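Local structure of synaptonemal complex protein 2 (Mus musculus, 5IWZ) at residues R279-F284 with W308-L313. The protein is a major component of the axial and lateral elements of synaptonemal complexes and is required for normal chromosome synapsis in meiosis. Sequence-based numbering, arbitrary orientation.
Sequences RRVYTF and WIDFNL
Strands 281-284 and 308-312 pair antiparallel at the border of the four-stranded sheet of the Spt16M-like, PH-related domain, 281-284 forming its outer strand. Tyr282 and Phe311 exchange two backbone hydrogen bonds, Phe284 and Ile309 two more, and Leu313 N extends the ladder to Arg280 O. On one face, Phe284 and Phe311 make an offset edge-to-face stack: the CD2 edge of Phe284 comes toward the face of Phe311, centroids 5.5 Å apart and planes at 72°. Phe311 CG sits beside the backbone N, opposite the carbonyl carbon (chi1 -70°), which brings the ring edge against Tyr282 O, with CD2 3.5 Å from that oxygen. With an alanine here, the edge of Phe284 would probably lose the aromatic face it packs on, and a gap would open beside it. Farther along, Leu313 CD2 meets the Tyr282 ring at its edge, 3.9 Å from CE2, while Leu313 CB sits over the centre of the Arg280 guanidinium. On the other face Thr283 OG1 donates a very short 2.5 Å hydrogen bond to Asp310 OD1, and Thr283 CG2 reaches Trp308 CE3 at 3.6 Å. Asp310 OD2 carries a salt bridge to Arg265, tying this face to helix 260-274; Val386 of helix 383-390 and Phe377 of strand 372-378 pack against the phenylalanines.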
loop_
_atom_site.group_PDB
_atom_site.type_symbol
_atom_site.label_atom_id
_atom_site.label_comp_id
_atom_site.label_asym_id
_atom_site.label_seq_id
_atom_site.Cartn_x
_atom_site.Cartn_y
_atom_site.Cartn_z
ATOM N N ARG A 279 1.029 -1.476 23.412
ATOM C CA ARG A 279 0.393 -1.613 22.107
ATOM C C ARG A 279 0.551 -0.327 21.308
ATOM O O ARG A 279 0.704 0.768 21.862
ATOM C CB ARG A 279 -1.094 -1.954 22.245
ATOM C CG ARG A 279 -1.974 -0.776 22.646
ATOM C CD ARG A 279 -3.013 -1.210 23.669
ATOM N NE ARG A 279 -4.129 -1.929 23.084
ATOM C CZ ARG A 279 -5.180 -2.353 23.777
ATOM N NH1 ARG A 279 -5.235 -2.157 25.090
ATOM N NH2 ARG A 279 -6.161 -2.984 23.155
ATOM N N ARG A 280 0.519 -0.471 19.989
ATOM C CA ARG A 280 0.592 0.666 19.095
ATOM C C ARG A 280 -0.654 0.808 18.233
ATOM O O ARG A 280 -0.687 1.676 17.345
ATOM C CB ARG A 280 1.852 0.556 18.221
ATOM C CG ARG A 280 3.144 0.419 18.998
ATOM C CD ARG A 280 3.536 1.692 19.719
ATOM N NE ARG A 280 3.871 2.762 18.779
ATOM C CZ ARG A 280 3.964 4.043 19.118
ATOM N NH1 ARG A 280 3.745 4.411 20.374
ATOM N NH2 ARG A 280 4.262 4.956 18.204
ATOM N N VAL A 281 -1.671 -0.027 18.462
ATOM C CA VAL A 281 -2.985 0.101 17.842
ATOM C C VAL A 281 -4.025 -0.034 18.949
ATOM O O VAL A 281 -4.079 -1.068 19.620
ATOM C CB VAL A 281 -3.223 -0.957 16.754
ATOM C CG1 VAL A 281 -4.636 -0.847 16.221
ATOM C CG2 VAL A 281 -2.217 -0.799 15.614
ATOM N N TYR A 282 -4.848 1.001 19.132
ATOM C CA TYR A 282 -5.962 0.988 20.063
ATOM C C TYR A 282 -7.242 0.820 19.270
ATOM O O TYR A 282 -7.570 1.665 18.425
ATOM C CB TYR A 282 -6.015 2.279 20.879
ATOM C CG TYR A 282 -5.109 2.272 22.080
ATOM C CD1 TYR A 282 -5.580 1.894 23.334
ATOM C CD2 TYR A 282 -3.781 2.639 21.961
ATOM C CE1 TYR A 282 -4.739 1.879 24.442
ATOM C CE2 TYR A 282 -2.935 2.625 23.058
ATOM C CZ TYR A 282 -3.418 2.241 24.296
ATOM O OH TYR A 282 -2.566 2.236 25.379
ATOM N N THR A 283 -7.967 -0.259 19.545
ATOM C CA THR A 283 -9.228 -0.562 18.877
ATOM C C THR A 283 -10.393 -0.412 19.858
ATOM O O THR A 283 -10.433 -1.097 20.878
ATOM C CB THR A 283 -9.183 -1.973 18.302
ATOM O OG1 THR A 283 -8.179 -2.025 17.280
ATOM C CG2 THR A 283 -10.520 -2.348 17.720
ATOM N N PHE A 284 -11.347 0.501 19.546
ATOM C CA PHE A 284 -12.516 0.696 20.398
ATOM C C PHE A 284 -13.787 0.295 19.663
ATOM O O PHE A 284 -13.922 0.583 18.468
ATOM C CB PHE A 284 -12.675 2.165 20.845
ATOM C CG PHE A 284 -11.600 2.642 21.784
ATOM C CD1 PHE A 284 -11.414 2.039 23.008
ATOM C CD2 PHE A 284 -10.781 3.702 21.437
ATOM C CE1 PHE A 284 -10.429 2.479 23.876
ATOM C CE2 PHE A 284 -9.792 4.149 22.300
ATOM C CZ PHE A 284 -9.619 3.533 23.522
ATOM N N TRP A 308 -15.886 -1.671 14.883
ATOM C CA TRP A 308 -14.556 -1.368 15.406
ATOM C C TRP A 308 -13.968 -0.105 14.768
ATOM O O TRP A 308 -14.106 0.110 13.563
ATOM C CB TRP A 308 -13.613 -2.546 15.147
ATOM C CG TRP A 308 -13.985 -3.871 15.802
ATOM C CD1 TRP A 308 -14.267 -5.053 15.164
ATOM C CD2 TRP A 308 -14.068 -4.150 17.209
ATOM N NE1 TRP A 308 -14.527 -6.042 16.088
ATOM C CE2 TRP A 308 -14.415 -5.517 17.348
ATOM C CE3 TRP A 308 -13.889 -3.378 18.362
ATOM C CZ2 TRP A 308 -14.581 -6.130 18.592
ATOM C CZ3 TRP A 308 -14.061 -3.989 19.603
ATOM C CH2 TRP A 308 -14.402 -5.356 19.705
ATOM N N ILE A 309 -13.298 0.717 15.583
ATOM C CA ILE A 309 -12.518 1.871 15.135
ATOM C C ILE A 309 -11.082 1.664 15.606
ATOM O O ILE A 309 -10.856 1.382 16.790
ATOM C CB ILE A 309 -13.056 3.209 15.687
ATOM C CG1 ILE A 309 -14.564 3.351 15.481
ATOM C CG2 ILE A 309 -12.279 4.404 15.080
ATOM C CD1 ILE A 309 -15.020 3.507 14.039
ATOM N N ASP A 310 -10.116 1.836 14.698
ATOM C CA ASP A 310 -8.706 1.566 14.977
ATOM C C ASP A 310 -7.945 2.877 15.046
ATOM O O ASP A 310 -7.989 3.676 14.105
ATOM C CB ASP A 310 -8.114 0.646 13.913
ATOM C CG ASP A 310 -8.802 -0.692 13.900
ATOM O OD1 ASP A 310 -8.855 -1.332 14.976
ATOM O OD2 ASP A 310 -9.371 -1.061 12.853
ATOM N N PHE A 311 -7.292 3.105 16.180
ATOM C CA PHE A 311 -6.474 4.285 16.426
ATOM C C PHE A 311 -5.026 3.853 16.273
ATOM O O PHE A 311 -4.523 3.083 17.093
ATOM C CB PHE A 311 -6.729 4.845 17.826
ATOM C CG PHE A 311 -8.089 5.472 18.006
ATOM C CD1 PHE A 311 -8.229 6.859 18.076
ATOM C CD2 PHE A 311 -9.223 4.680 18.139
ATOM C CE1 PHE A 311 -9.481 7.447 18.258
ATOM C CE2 PHE A 311 -10.475 5.262 18.330
ATOM C CZ PHE A 311 -10.607 6.640 18.392
ATOM N N ASN A 312 -4.353 4.357 15.240
ATOM C CA ASN A 312 -3.063 3.819 14.799
ATOM C C ASN A 312 -1.933 4.744 15.226
ATOM O O ASN A 312 -1.691 5.773 14.595
ATOM C CB ASN A 312 -3.083 3.623 13.290
ATOM C CG ASN A 312 -4.159 2.645 12.867
ATOM O OD1 ASN A 312 -4.165 1.479 13.298
ATOM N ND2 ASN A 312 -5.101 3.117 12.045
ATOM N N LEU A 313 -1.217 4.352 16.286
ATOM C CA LEU A 313 -0.207 5.222 16.882
ATOM C C LEU A 313 1.056 5.305 16.035
ATOM O O LEU A 313 1.790 6.299 16.111
ATOM C CB LEU A 313 0.149 4.729 18.285
ATOM C CG LEU A 313 -0.744 5.098 19.467
ATOM C CD1 LEU A 313 -2.235 4.896 19.162
ATOM C CD2 LEU A 313 -0.312 4.253 20.681
#